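Local coordinates for protein GDP-L-fucose synthase (PDB 7M13) that makes GDP-D-glycero-L-gluco-heptose for the capsular polysaccharides of Campylobacter jejuni, using a Rossmann-type fold of the nucleotide-sugar epimerase/dehydratase family that binds NADP(H), at residues 80-84 with 135-140; 113-117 with 128-134; 117-123 with 315-320; 274-280 with 319-324. One frame throughout, in Å; residues are numbered along the deposited sequence.

Interaction 1. Residues 80-84 with 135-140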
loop_
_atom_site.group_PDB
_atom_site.type_symbol
_atom_site.label_atom_id
_atom_site.label_comp_id
_atom_site.label_asym_id
_atom_site.label_seq_id
_atom_site.Cartn_x
_atom_site.Cartn_y
_atom_site.Cartn_z
ATOM N N ARG B 80 -7.138 13.563 -2.376
ATOM C CA ARG B 80 -5.919 12.769 -2.114
ATOM C C ARG B 80 -6.242 11.591 -1.194
ATOM O O ARG B 80 -5.724 10.489 -1.388
ATOM C CB ARG B 80 -4.882 13.666 -1.444
ATOM C CG ARG B 80 -3.473 13.137 -1.512
ATOM C CD ARG B 80 -2.500 14.243 -1.112
ATOM N NE ARG B 80 -1.098 13.900 -1.279
ATOM C CZ ARG B 80 -0.447 13.962 -2.423
ATOM N NH1 ARG B 80 -1.069 14.328 -3.522
ATOM N NH2 ARG B 80 0.829 13.681 -2.452
ATOM N N ALA B 81 -7.050 11.772 -0.163
ATOM C CA ALA B 81 -7.435 10.670 0.750
ATOM C C ALA B 81 -8.344 9.693 0.016
ATOM O O ALA B 81 -8.202 8.477 0.195
ATOM C CB ALA B 81 -8.165 11.213 1.964
ATOM N N ASP B 82 -9.332 10.186 -0.728
ATOM C CA ASP B 82 -10.301 9.320 -1.411
ATOM C C ASP B 82 -9.555 8.394 -2.366
ATOM O O ASP B 82 -9.949 7.233 -2.476
ATOM C CB ASP B 82 -11.377 10.153 -2.096
ATOM C CG ASP B 82 -12.124 11.130 -1.207
ATOM O OD1 ASP B 82 -12.136 10.924 0.043
ATOM O OD2 ASP B 82 -12.692 12.120 -1.790
ATOM N N PHE B 83 -8.541 8.893 -3.055
ATOM C CA PHE B 83 -7.843 8.067 -4.062
ATOM C C PHE B 83 -7.265 6.814 -3.412
ATOM O O PHE B 83 -7.207 5.742 -4.044
ATOM C CB PHE B 83 -6.704 8.801 -4.759
ATOM C CG PHE B 83 -7.155 9.942 -5.609
ATOM C CD1 PHE B 83 -6.409 11.084 -5.613
ATOM C CD2 PHE B 83 -8.282 9.858 -6.397
ATOM C CE1 PHE B 83 -6.799 12.170 -6.369
ATOM C CE2 PHE B 83 -8.683 10.960 -7.141
ATOM C CZ PHE B 83 -7.927 12.091 -7.133
ATOM N N ILE B 84 -6.714 6.966 -2.216
ATOM C CA ILE B 84 -6.062 5.808 -1.568
ATOM C C ILE B 84 -7.128 5.003 -0.823
ATOM O O ILE B 84 -7.192 3.771 -1.019
ATOM C CB ILE B 84 -4.834 6.181 -0.720
ATOM C CG1 ILE B 84 -4.233 4.906 -0.103
ATOM C CG2 ILE B 84 -5.080 7.259 0.329
ATOM C CD1 ILE B 84 -2.836 5.071 0.381
ATOM N N TYR B 135 3.907 13.693 -7.480
ATOM C CA TYR B 135 3.227 14.236 -6.291
ATOM C C TYR B 135 1.695 14.176 -6.416
ATOM O O TYR B 135 0.989 13.732 -5.476
ATOM C CB TYR B 135 3.679 15.668 -6.048
ATOM C CG TYR B 135 3.111 16.161 -4.762
ATOM C CD1 TYR B 135 3.752 15.852 -3.583
ATOM C CD2 TYR B 135 1.897 16.819 -4.712
ATOM C CE1 TYR B 135 3.221 16.213 -2.364
ATOM C CE2 TYR B 135 1.344 17.199 -3.492
ATOM C CZ TYR B 135 2.031 16.898 -2.326
ATOM O OH TYR B 135 1.589 17.245 -1.092
ATOM N N GLY B 136 1.126 14.641 -7.523
ATOM C CA GLY B 136 -0.332 14.708 -7.649
ATOM C C GLY B 136 -0.974 13.334 -7.553
ATOM O O GLY B 136 -2.074 13.196 -6.944
ATOM N N ALA B 137 -0.316 12.320 -8.084
ATOM C CA ALA B 137 -0.890 10.958 -8.157
ATOM C C ALA B 137 -0.256 10.076 -7.082
ATOM O O ALA B 137 -0.352 8.850 -7.163
ATOM C CB ALA B 137 -0.710 10.396 -9.542
ATOM N N TYR B 138 0.355 10.672 -6.069
ATOM C CA TYR B 138 1.134 9.900 -5.066
ATOM C C TYR B 138 0.247 8.871 -4.367
ATOM O O TYR B 138 0.616 7.685 -4.206
ATOM C CB TYR B 138 1.709 10.906 -4.071
ATOM C CG TYR B 138 2.518 10.378 -2.909
ATOM C CD1 TYR B 138 3.827 9.921 -3.051
ATOM C CD2 TYR B 138 1.970 10.365 -1.634
ATOM C CE1 TYR B 138 4.572 9.499 -1.958
ATOM C CE2 TYR B 138 2.713 9.970 -0.532
ATOM C CZ TYR B 138 4.007 9.525 -0.696
ATOM O OH TYR B 138 4.721 9.139 0.408
ATOM N N SER B 139 -0.887 9.306 -3.856
ATOM C CA SER B 139 -1.778 8.417 -3.089
ATOM C C SER B 139 -2.479 7.412 -3.997
ATOM O O SER B 139 -2.640 6.239 -3.602
ATOM C CB SER B 139 -2.699 9.200 -2.231
ATOM O OG SER B 139 -3.666 9.893 -2.990
ATOM N N PHE B 140 -2.844 7.813 -5.200
ATOM C CA PHE B 140 -3.457 6.904 -6.194
ATOM C C PHE B 140 -2.443 5.845 -6.614
ATOM O O PHE B 140 -2.774 4.648 -6.633
ATOM C CB PHE B 140 -3.917 7.747 -7.375
ATOM C CG PHE B 140 -4.493 6.946 -8.501
ATOM C CD1 PHE B 140 -5.823 6.587 -8.527
ATOM C CD2 PHE B 140 -3.689 6.574 -9.558
ATOM C CE1 PHE B 140 -6.333 5.849 -9.584
ATOM C CE2 PHE B 140 -4.213 5.852 -10.612
ATOM C CZ PHE B 140 -5.520 5.485 -10.614
HETATM O O HOH W 1 -3.634 14.079 -4.842
#
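Y135 meets R80 in two ways. Its ring carries the guanidinium over one face, R80 CZ lying 4.1 Å from the ring centroid with the planes 21° apart, a cation-pi stack. Its carbonyl O lies in the guanidinium plane and takes both end nitrogens, R80 NH1 at 2.9 Å and R80 NH2 at 3.0 Å. Y138 N also donates to Y135 O, closing a type I turn, so three donors converge on one oxygen. G136 O joins through a water that accepts from R80 NH1. The next contact is Y138 CB, 3.3 Å from R80 NH2. S139 OG then donates to R80 O at 2.7 Å, in the carbonyl plane and on a lone pair; OG sits between the backbone N and the carbonyl carbon (chi1 70°), facing residues 80-84. F140 packs CB to CB on F83 at 4.0 Å and touches NADP. It holds the predicted proton donor/acceptor position, four residues before K144, the YxxxK spacing of short-chain dehydrogenases, but has no hydroxyl. The contact thus joins helix 80-100 to the N-terminal end of helix 138-158, with the second subunit packing on R80 and S139 and its S272 O bonded to Y135 OH.

Interaction 2. Residues 113-117 with 128-134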
loop_
_atom_site.group_PDB
_atom_site.type_symbol
_atom_site.label_atom_id
_atom_site.label_comp_id
_atom_site.label_asym_id
_atom_site.label_seq_id
_atom_site.Cartn_x
_atom_site.Cartn_y
_atom_site.Cartn_z
ATOM N N TYR B 113 1.100 5.420 -12.968
ATOM C CA TYR B 113 1.375 6.255 -11.777
ATOM C C TYR B 113 1.927 5.380 -10.655
ATOM O O TYR B 113 2.420 5.964 -9.657
ATOM C CB TYR B 113 0.129 6.997 -11.304
ATOM C CG TYR B 113 -0.270 8.176 -12.161
ATOM C CD1 TYR B 113 0.613 9.208 -12.437
ATOM C CD2 TYR B 113 -1.554 8.277 -12.645
ATOM C CE1 TYR B 113 0.232 10.308 -13.188
ATOM C CE2 TYR B 113 -1.952 9.367 -13.404
ATOM C CZ TYR B 113 -1.052 10.374 -13.686
ATOM O OH TYR B 113 -1.462 11.444 -14.420
ATOM N N MET B 114 2.005 4.063 -10.875
ATOM C CA MET B 114 2.574 3.128 -9.865
ATOM C C MET B 114 4.103 3.069 -10.020
ATOM O O MET B 114 4.750 2.378 -9.210
ATOM C CB MET B 114 1.993 1.720 -10.036
ATOM C CG MET B 114 2.860 0.809 -10.884
ATOM S SD MET B 114 2.097 -0.809 -11.171
ATOM C CE MET B 114 0.361 -0.364 -11.139
ATOM N N TYR B 115 4.646 3.768 -11.025
ATOM C CA TYR B 115 6.084 3.812 -11.305
ATOM C C TYR B 115 6.683 5.133 -10.856
ATOM O O TYR B 115 6.026 6.176 -10.897
ATOM C CB TYR B 115 6.360 3.541 -12.784
ATOM C CG TYR B 115 6.126 2.120 -13.195
ATOM C CD1 TYR B 115 6.826 1.045 -12.662
ATOM C CD2 TYR B 115 5.184 1.841 -14.176
ATOM C CE1 TYR B 115 6.605 -0.255 -13.093
ATOM C CE2 TYR B 115 4.961 0.551 -14.619
ATOM C CZ TYR B 115 5.658 -0.502 -14.061
ATOM O OH TYR B 115 5.438 -1.771 -14.488
ATOM N N PRO B 116 7.985 5.132 -10.513
ATOM C CA PRO B 116 8.670 6.354 -10.096
ATOM C C PRO B 116 8.556 7.447 -11.165
ATOM O O PRO B 116 8.688 7.137 -12.339
ATOM C CB PRO B 116 10.128 5.945 -9.914
ATOM C CG PRO B 116 10.065 4.447 -9.619
ATOM C CD PRO B 116 8.886 3.963 -10.457
ATOM N N GLU B 117 8.350 8.698 -10.744
ATOM C CA GLU B 117 8.217 9.851 -11.667
ATOM C C GLU B 117 9.448 9.896 -12.593
ATOM O O GLU B 117 9.278 10.113 -13.788
ATOM C CB GLU B 117 8.105 11.118 -10.815
ATOM C CG GLU B 117 8.029 12.393 -11.630
ATOM C CD GLU B 117 7.635 13.602 -10.801
ATOM O OE1 GLU B 117 7.961 13.626 -9.608
ATOM O OE2 GLU B 117 7.021 14.508 -11.368
ATOM N N LEU B 128 9.238 -0.705 -10.447
ATOM C CA LEU B 128 8.461 -0.545 -9.205
ATOM C C LEU B 128 9.411 -0.285 -8.028
ATOM O O LEU B 128 10.375 -1.069 -7.845
ATOM C CB LEU B 128 7.600 -1.796 -9.031
ATOM C CG LEU B 128 6.813 -1.850 -7.730
ATOM C CD1 LEU B 128 5.963 -0.625 -7.565
ATOM C CD2 LEU B 128 5.982 -3.126 -7.666
ATOM N N PHE B 129 9.091 0.709 -7.181
ATOM C CA PHE B 129 9.819 1.089 -5.944
ATOM C C PHE B 129 11.211 1.669 -6.209
ATOM O O PHE B 129 11.943 1.987 -5.214
ATOM C CB PHE B 129 9.891 -0.086 -4.965
ATOM C CG PHE B 129 8.633 -0.372 -4.184
ATOM C CD1 PHE B 129 7.835 0.631 -3.658
ATOM C CD2 PHE B 129 8.263 -1.673 -3.948
ATOM C CE1 PHE B 129 6.704 0.313 -2.911
ATOM C CE2 PHE B 129 7.123 -1.983 -3.229
ATOM C CZ PHE B 129 6.377 -0.999 -2.674
ATOM N N GLN B 130 11.548 2.007 -7.440
ATOM C CA GLN B 130 12.883 2.618 -7.719
ATOM C C GLN B 130 12.775 4.153 -7.742
ATOM O O GLN B 130 13.234 4.829 -8.728
ATOM C CB GLN B 130 13.448 2.040 -9.018
ATOM C CG GLN B 130 13.463 0.526 -9.060
ATOM C CD GLN B 130 14.174 -0.055 -7.877
ATOM O OE1 GLN B 130 15.300 0.335 -7.576
ATOM N NE2 GLN B 130 13.511 -0.973 -7.192
ATOM N N GLY B 131 12.165 4.741 -6.706
ATOM C CA GLY B 131 12.156 6.191 -6.513
ATOM C C GLY B 131 10.766 6.736 -6.244
ATOM O O GLY B 131 9.778 5.976 -6.390
ATOM N N ASP B 132 10.704 8.031 -5.962
ATOM C CA ASP B 132 9.371 8.514 -5.514
ATOM C C ASP B 132 8.431 8.720 -6.714
ATOM O O ASP B 132 8.787 8.805 -7.870
ATOM C CB ASP B 132 9.367 9.657 -4.492
ATOM C CG ASP B 132 8.280 9.521 -3.406
ATOM O OD1 ASP B 132 8.534 9.942 -2.338
ATOM O OD2 ASP B 132 7.217 8.946 -3.670
ATOM N N LEU B 133 7.173 8.668 -6.339
ATOM C CA LEU B 133 6.053 8.795 -7.264
ATOM C C LEU B 133 5.825 10.288 -7.537
ATOM O O LEU B 133 6.252 11.113 -6.705
ATOM C CB LEU B 133 4.817 8.168 -6.611
ATOM C CG LEU B 133 4.907 6.698 -6.189
ATOM C CD1 LEU B 133 3.575 6.302 -5.575
ATOM C CD2 LEU B 133 5.246 5.794 -7.368
ATOM N N GLU B 134 5.146 10.573 -8.628
ATOM C CA GLU B 134 4.669 11.941 -8.997
ATOM C C GLU B 134 3.749 12.443 -7.885
ATOM O O GLU B 134 2.892 11.680 -7.393
ATOM C CB GLU B 134 3.929 11.913 -10.331
ATOM C CG GLU B 134 3.664 13.306 -10.880
ATOM C CD GLU B 134 2.319 13.877 -10.459
ATOM O OE1 GLU B 134 2.253 15.114 -10.193
ATOM O OE2 GLU B 134 1.325 13.083 -10.395
HETATM O O HOH W 2 4.251 8.224 -10.264
HETATM O O HOH W 3 7.259 2.701 -7.902
#
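E117 N to D132 O, at 2.9 Å and 158°, is the one direct hydrogen bond between these segments; two waters supply the other polar links. Both segments belong to the long excursion between strand 105-111 and helix 138-158 of the Rossmann-type fold, folded back on itself near the cofactor. P116 is wedged into the bend of the second segment: its CG sits 3.3 Å from Q130 C, and its CA makes a CA-H...O contact with D132 O. Q130 centres an inverse gamma turn there, and G131 follows with backbone angles that would press a CB against the preceding carbonyl O. L133 is turned the other way at CB, yet CG lies beside the backbone N, anti to the carbonyl carbon (chi1 -58°), and from there CD2 reaches to 3.6 Å from Y115 O. Y115 presents its ring edge, near the plane, to L128 N, while its hydroxyl pairs with N278. E117 and E134 cross with their carboxylate planes 83° apart, OE2 of E117 touching CG of E134, whose OE1 and OE2 accept from G136 N and A137 N. One water donates to Y113 O and Y115 O and accepts from E134 N, at 3.0 Å.

Interaction 3. Residues 117-123 with 315-320. With EDO (1,2-ethanediol), chain H.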
loop_
_atom_site.group_PDB
_atom_site.type_symbol
_atom_site.label_atom_id
_atom_site.label_comp_id
_atom_site.label_asym_id
_atom_site.label_seq_id
_atom_site.Cartn_x
_atom_site.Cartn_y
_atom_site.Cartn_z
ATOM N N GLU B 117 8.350 8.698 -10.744
ATOM C CA GLU B 117 8.217 9.851 -11.667
ATOM C C GLU B 117 9.448 9.896 -12.593
ATOM O O GLU B 117 9.278 10.113 -13.788
ATOM C CB GLU B 117 8.105 11.118 -10.815
ATOM C CG GLU B 117 8.029 12.393 -11.630
ATOM C CD GLU B 117 7.635 13.602 -10.801
ATOM O OE1 GLU B 117 7.961 13.626 -9.608
ATOM O OE2 GLU B 117 7.021 14.508 -11.368
ATOM N N ASN B 118 10.619 9.642 -12.048
ATOM C CA ASN B 118 11.878 9.874 -12.807
ATOM C C ASN B 118 12.453 8.545 -13.299
ATOM O O ASN B 118 13.618 8.540 -13.768
ATOM C CB ASN B 118 12.875 10.662 -11.964
ATOM C CG ASN B 118 12.442 12.097 -11.740
ATOM O OD1 ASN B 118 11.917 12.747 -12.641
ATOM N ND2 ASN B 118 12.613 12.582 -10.523
ATOM N N ALA B 119 11.666 7.471 -13.327
ATOM C CA ALA B 119 12.176 6.195 -13.881
ATOM C C ALA B 119 12.388 6.330 -15.396
ATOM O O ALA B 119 11.690 7.086 -16.067
ATOM C CB ALA B 119 11.244 5.047 -13.558
ATOM N N LYS B 120 13.348 5.583 -15.907
ATOM C CA LYS B 120 13.713 5.623 -17.338
ATOM C C LYS B 120 12.564 5.080 -18.193
ATOM O O LYS B 120 11.979 4.044 -17.867
ATOM C CB LYS B 120 14.966 4.783 -17.549
ATOM C CG LYS B 120 15.360 4.618 -19.007
ATOM C CD LYS B 120 16.579 3.784 -19.238
ATOM C CE LYS B 120 16.825 3.581 -20.715
ATOM N NZ LYS B 120 15.915 2.554 -21.264
ATOM N N ASN B 121 12.301 5.742 -19.306
ATOM C CA ASN B 121 11.456 5.164 -20.372
ATOM C C ASN B 121 12.332 4.353 -21.309
ATOM O O ASN B 121 13.474 4.746 -21.604
ATOM C CB ASN B 121 10.748 6.252 -21.162
ATOM C CG ASN B 121 9.709 6.984 -20.358
ATOM O OD1 ASN B 121 8.820 6.360 -19.793
ATOM N ND2 ASN B 121 9.798 8.306 -20.343
ATOM N N PRO B 122 11.818 3.242 -21.862
ATOM C CA PRO B 122 10.488 2.730 -21.539
ATOM C C PRO B 122 10.501 2.034 -20.177
ATOM O O PRO B 122 11.481 1.425 -19.784
ATOM C CB PRO B 122 10.199 1.779 -22.694
ATOM C CG PRO B 122 11.582 1.239 -23.048
ATOM C CD PRO B 122 12.497 2.427 -22.883
ATOM N N LEU B 123 9.363 2.103 -19.478
ATOM C CA LEU B 123 9.263 1.611 -18.085
ATOM C C LEU B 123 9.176 0.097 -18.049
ATOM O O LEU B 123 8.241 -0.485 -18.655
ATOM C CB LEU B 123 8.009 2.208 -17.448
ATOM C CG LEU B 123 7.995 3.719 -17.347
ATOM C CD1 LEU B 123 6.576 4.218 -17.124
ATOM C CD2 LEU B 123 8.934 4.164 -16.230
ATOM N N MET B 315 5.402 14.669 -17.783
ATOM C CA MET B 315 6.649 13.911 -18.100
ATOM C C MET B 315 6.310 12.764 -19.056
ATOM O O MET B 315 5.190 12.243 -18.977
ATOM C CB MET B 315 7.323 13.349 -16.846
ATOM C CG MET B 315 8.305 14.323 -16.215
ATOM S SD MET B 315 9.098 13.632 -14.743
ATOM C CE MET B 315 10.586 12.940 -15.463
ATOM N N ASP B 316 7.218 12.461 -19.982
ATOM C CA ASP B 316 7.029 11.377 -20.971
ATOM C C ASP B 316 6.829 10.080 -20.172
ATOM O O ASP B 316 7.519 9.909 -19.157
ATOM C CB ASP B 316 8.220 11.299 -21.924
ATOM C CG ASP B 316 8.428 12.497 -22.848
ATOM O OD1 ASP B 316 7.629 13.472 -22.788
ATOM O OD2 ASP B 316 9.378 12.420 -23.654
ATOM N N ARG B 317 5.884 9.225 -20.566
ATOM C CA ARG B 317 5.675 7.892 -19.950
ATOM C C ARG B 317 5.387 6.918 -21.071
ATOM O O ARG B 317 4.439 7.155 -21.831
ATOM C CB ARG B 317 4.495 7.816 -18.966
ATOM C CG ARG B 317 4.558 8.841 -17.855
ATOM C CD ARG B 317 5.741 8.479 -16.980
ATOM N NE ARG B 317 5.294 7.778 -15.802
ATOM C CZ ARG B 317 6.089 7.454 -14.793
ATOM N NH1 ARG B 317 5.557 6.910 -13.717
ATOM N NH2 ARG B 317 7.389 7.670 -14.867
ATOM N N LEU B 318 6.144 5.834 -21.144
ATOM C CA LEU B 318 5.950 4.801 -22.172
ATOM C C LEU B 318 6.295 3.478 -21.522
ATOM O O LEU B 318 7.430 3.375 -21.005
ATOM C CB LEU B 318 6.917 5.091 -23.335
ATOM C CG LEU B 318 7.047 3.992 -24.381
ATOM C CD1 LEU B 318 5.719 3.715 -25.041
ATOM C CD2 LEU B 318 8.102 4.369 -25.410
ATOM N N MET B 319 5.399 2.507 -21.616
ATOM C CA MET B 319 5.680 1.144 -21.100
ATOM C C MET B 319 6.670 0.402 -21.994
ATOM O O MET B 319 6.521 0.421 -23.215
ATOM C CB MET B 319 4.415 0.300 -21.011
ATOM C CG MET B 319 3.380 0.763 -20.010
ATOM S SD MET B 319 4.079 1.178 -18.414
ATOM C CE MET B 319 2.537 1.325 -17.510
ATOM N N ASP B 320 7.563 -0.367 -21.395
ATOM C CA ASP B 320 8.285 -1.466 -22.067
ATOM C C ASP B 320 7.333 -2.660 -22.068
ATOM O O ASP B 320 6.983 -3.104 -20.956
ATOM C CB ASP B 320 9.589 -1.757 -21.332
ATOM C CG ASP B 320 10.482 -2.735 -22.074
ATOM O OD1 ASP B 320 9.942 -3.591 -22.792
ATOM O OD2 ASP B 320 11.704 -2.611 -21.973
HETATM C C1 EDO H . 14.780 2.722 -12.229
HETATM O O1 EDO H . 15.891 3.193 -11.493
HETATM C C2 EDO H . 14.955 2.945 -13.688
HETATM O O2 EDO H . 15.034 4.293 -14.025
HETATM O O HOH W 4 9.132 7.737 -17.135
#
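An isolated parallel beta bridge, L123 with M319, pins the loop after strand 105-111 to the chain leading into helix 322-326. L123 N donates to L318 O at 2.8 Å in the carbonyl plane, and D320 N returns a 2.8 Å bond to L123 O from above that carbonyl's plane. P122, preceded by a cis peptide bond, places CB 3.6 Å from D320 N. Just before it, the N121 amide spans the opposite backbone with both ends. ND2 gives a nearly straight bond, 169°, to D316 O, while OD1 receives L318 N at 3.0 Å, each donor lying above its acceptor's carbonyl plane; because the amide donates and accepts at once, its flip is fixed. CG of L123 lies beside the backbone N (chi1 -62°), and its CD1 branch lies over the centre of the R317 guanidinium, 3.9 Å above its plane. That group's NH1 bonds to the carbonyls of G112 and Y115, and NH2 to that of P116 and to a water within bonding distance of A119 O and N121 OD1. Farther out, E117 CG rests on M315 SD at 3.5 Å. Alternating N-H and C=O bonds from one residue to those flanking its partner are the signature of a parallel bridge.

Interaction 4. Residues 274-280 with 319-324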
loop_
_atom_site.group_PDB
_atom_site.type_symbol
_atom_site.label_atom_id
_atom_site.label_comp_id
_atom_site.label_asym_id
_atom_site.label_seq_id
_atom_site.Cartn_x
_atom_site.Cartn_y
_atom_site.Cartn_z
ATOM N N ASN B 274 7.571 -8.446 -8.834
ATOM C CA ASN B 274 7.344 -7.677 -10.069
ATOM C C ASN B 274 6.706 -8.600 -11.108
ATOM O O ASN B 274 7.105 -8.599 -12.300
ATOM C CB ASN B 274 8.643 -7.032 -10.545
ATOM C CG ASN B 274 9.144 -6.003 -9.551
ATOM O OD1 ASN B 274 8.369 -5.226 -9.002
ATOM N ND2 ASN B 274 10.452 -5.974 -9.331
ATOM N N THR B 275 5.690 -9.336 -10.687
ATOM C CA THR B 275 4.933 -10.244 -11.574
ATOM C C THR B 275 3.753 -9.580 -12.250
ATOM O O THR B 275 3.011 -10.290 -12.953
ATOM C CB THR B 275 4.514 -11.506 -10.838
ATOM O OG1 THR B 275 3.694 -11.176 -9.718
ATOM C CG2 THR B 275 5.702 -12.332 -10.425
ATOM N N HIS B 276 3.557 -8.281 -12.036
ATOM C CA HIS B 276 2.637 -7.487 -12.866
ATOM C C HIS B 276 3.166 -7.435 -14.296
ATOM O O HIS B 276 4.363 -7.748 -14.532
ATOM C CB HIS B 276 2.443 -6.089 -12.289
ATOM C CG HIS B 276 3.677 -5.307 -12.083
ATOM N ND1 HIS B 276 4.534 -5.549 -11.053
ATOM C CD2 HIS B 276 4.205 -4.294 -12.819
ATOM C CE1 HIS B 276 5.554 -4.700 -11.140
ATOM N NE2 HIS B 276 5.372 -3.925 -12.217
ATOM N N ILE B 277 2.298 -7.082 -15.238
ATOM C CA ILE B 277 2.681 -7.058 -16.681
ATOM C C ILE B 277 2.254 -5.729 -17.260
ATOM O O ILE B 277 1.063 -5.411 -17.249
ATOM C CB ILE B 277 1.981 -8.190 -17.450
ATOM C CG1 ILE B 277 1.988 -9.535 -16.723
ATOM C CG2 ILE B 277 2.555 -8.283 -18.845
ATOM C CD1 ILE B 277 1.078 -10.547 -17.356
ATOM N N ASN B 278 3.175 -5.042 -17.903
ATOM C CA ASN B 278 2.810 -3.811 -18.628
ATOM C C ASN B 278 2.063 -4.183 -19.923
ATOM O O ASN B 278 2.425 -5.155 -20.576
ATOM C CB ASN B 278 4.037 -3.016 -19.028
ATOM C CG ASN B 278 4.788 -2.473 -17.849
ATOM O OD1 ASN B 278 4.226 -2.267 -16.765
ATOM N ND2 ASN B 278 6.078 -2.199 -18.086
ATOM N N ILE B 279 1.055 -3.402 -20.263
ATOM C CA ILE B 279 0.344 -3.573 -21.551
ATOM C C ILE B 279 0.365 -2.214 -22.249
ATOM O O ILE B 279 0.539 -1.176 -21.600
ATOM C CB ILE B 279 -1.070 -4.158 -21.366
ATOM C CG1 ILE B 279 -2.002 -3.272 -20.547
ATOM C CG2 ILE B 279 -0.981 -5.562 -20.792
ATOM C CD1 ILE B 279 -3.441 -3.729 -20.517
ATOM N N GLY B 280 0.226 -2.243 -23.560
ATOM C CA GLY B 280 0.400 -1.017 -24.343
ATOM C C GLY B 280 0.757 -1.375 -25.767
ATOM O O GLY B 280 0.766 -2.534 -26.121
ATOM N N MET B 319 5.399 2.507 -21.616
ATOM C CA MET B 319 5.680 1.144 -21.100
ATOM C C MET B 319 6.670 0.402 -21.994
ATOM O O MET B 319 6.521 0.421 -23.215
ATOM C CB MET B 319 4.415 0.300 -21.011
ATOM C CG MET B 319 3.380 0.763 -20.010
ATOM S SD MET B 319 4.079 1.178 -18.414
ATOM C CE MET B 319 2.537 1.325 -17.510
ATOM N N ASP B 320 7.563 -0.367 -21.395
ATOM C CA ASP B 320 8.285 -1.466 -22.067
ATOM C C ASP B 320 7.333 -2.660 -22.068
ATOM O O ASP B 320 6.983 -3.104 -20.956
ATOM C CB ASP B 320 9.589 -1.757 -21.332
ATOM C CG ASP B 320 10.482 -2.735 -22.074
ATOM O OD1 ASP B 320 9.942 -3.591 -22.792
ATOM O OD2 ASP B 320 11.704 -2.611 -21.973
ATOM N N CYS B 321 6.852 -3.071 -23.236
ATOM C CA CYS B 321 5.904 -4.197 -23.379
ATOM C C CYS B 321 6.623 -5.475 -23.796
ATOM O O CYS B 321 5.971 -6.401 -24.312
ATOM C CB CYS B 321 4.802 -3.816 -24.343
ATOM S SG CYS B 321 3.700 -2.555 -23.636
ATOM N N SER B 322 7.932 -5.571 -23.609
ATOM C CA SER B 322 8.687 -6.800 -23.963
ATOM C C SER B 322 8.110 -8.036 -23.258
ATOM O O SER B 322 8.023 -9.128 -23.856
ATOM C CB SER B 322 10.167 -6.645 -23.683
ATOM O OG SER B 322 10.703 -5.550 -24.412
ATOM N N LYS B 323 7.679 -7.919 -21.993
ATOM C CA LYS B 323 7.257 -9.111 -21.232
ATOM C C LYS B 323 5.919 -9.614 -21.795
ATOM O O LYS B 323 5.788 -10.805 -22.045
ATOM C CB LYS B 323 7.184 -8.752 -19.753
ATOM C CG LYS B 323 6.707 -9.836 -18.831
ATOM C CD LYS B 323 6.619 -9.237 -17.421
ATOM C CE LYS B 323 6.336 -10.203 -16.314
ATOM N NZ LYS B 323 6.542 -9.470 -15.039
ATOM N N ILE B 324 4.952 -8.728 -22.038
ATOM C CA ILE B 324 3.679 -9.213 -22.623
ATOM C C ILE B 324 3.932 -9.748 -24.013
ATOM O O ILE B 324 3.308 -10.734 -24.381
ATOM C CB ILE B 324 2.548 -8.180 -22.554
ATOM C CG1 ILE B 324 1.202 -8.812 -22.938
ATOM C CG2 ILE B 324 2.825 -6.936 -23.367
ATOM C CD1 ILE B 324 0.666 -9.858 -21.963
HETATM O O HOH W 5 5.054 -6.095 -20.820
#
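N278 and M319 cross at about a right angle, with SD of M319 3.8 Å from CG of the amide. The same amide reaches past the sulfur: ND2 donates to D320 O at 3.1 Å and 168°, the acceptor lying within 4° of the amide plane. Its other end, OD1, is held by Y115, so both ends of this buried group are engaged and its rotation is set. I277 and I324 also meet at about a right angle, CG2 of I277 packing on CB of I324 at 3.7 Å, while CG2 of I324 presses on N278 O. K323 runs fully extended toward residues 274-276, chi1 to chi4 all near 180°, and that straight chain delivers NZ to H276 O at 2.8 Å; N274 O is nearly as close, 2.9 Å from NZ, but at too poor an angle for a hydrogen bond. This is where helix 322-326 docks on strand 277-278, which pairs in parallel with strand 162-171 (I277 with T164 and V166, I279 with V166) in the central sheet of the Rossmann-type fold. An Asx turn precedes the helix: OD1 of D320 accepts from S322 N and also from S322 OG, with C321 at the N-cap. C321 SG lies against the chain at G280, 3.5 Å from its N, a buried atom with no polar partner in the model. Between strand and helix a water accepts from I324 N at 2.9 Å and lies within bonding distance of N278 O.

Interaction 2 is nested within the loop closed by interaction 1, and the two touch, centres 13 Å apart, where both also meet the second subunit. Interaction 3 shares E117 with interaction 2, at about 10 Å between centres, and crosses it along the chain; R317 bridges the two. Interaction 4 shares M319 and D320 with interaction 3 and meets interaction 2 through Y115 and N278, whereas interaction 1 lies about 23 Å from it, centre to centre. The contacts therefore form a chain from helices 80-100 and 138-158, beside the cofactor, through the loop after strand 105-111, to strand 277-278 and helix 322-326, linking the nucleotide-binding sheet to the later part of the chain.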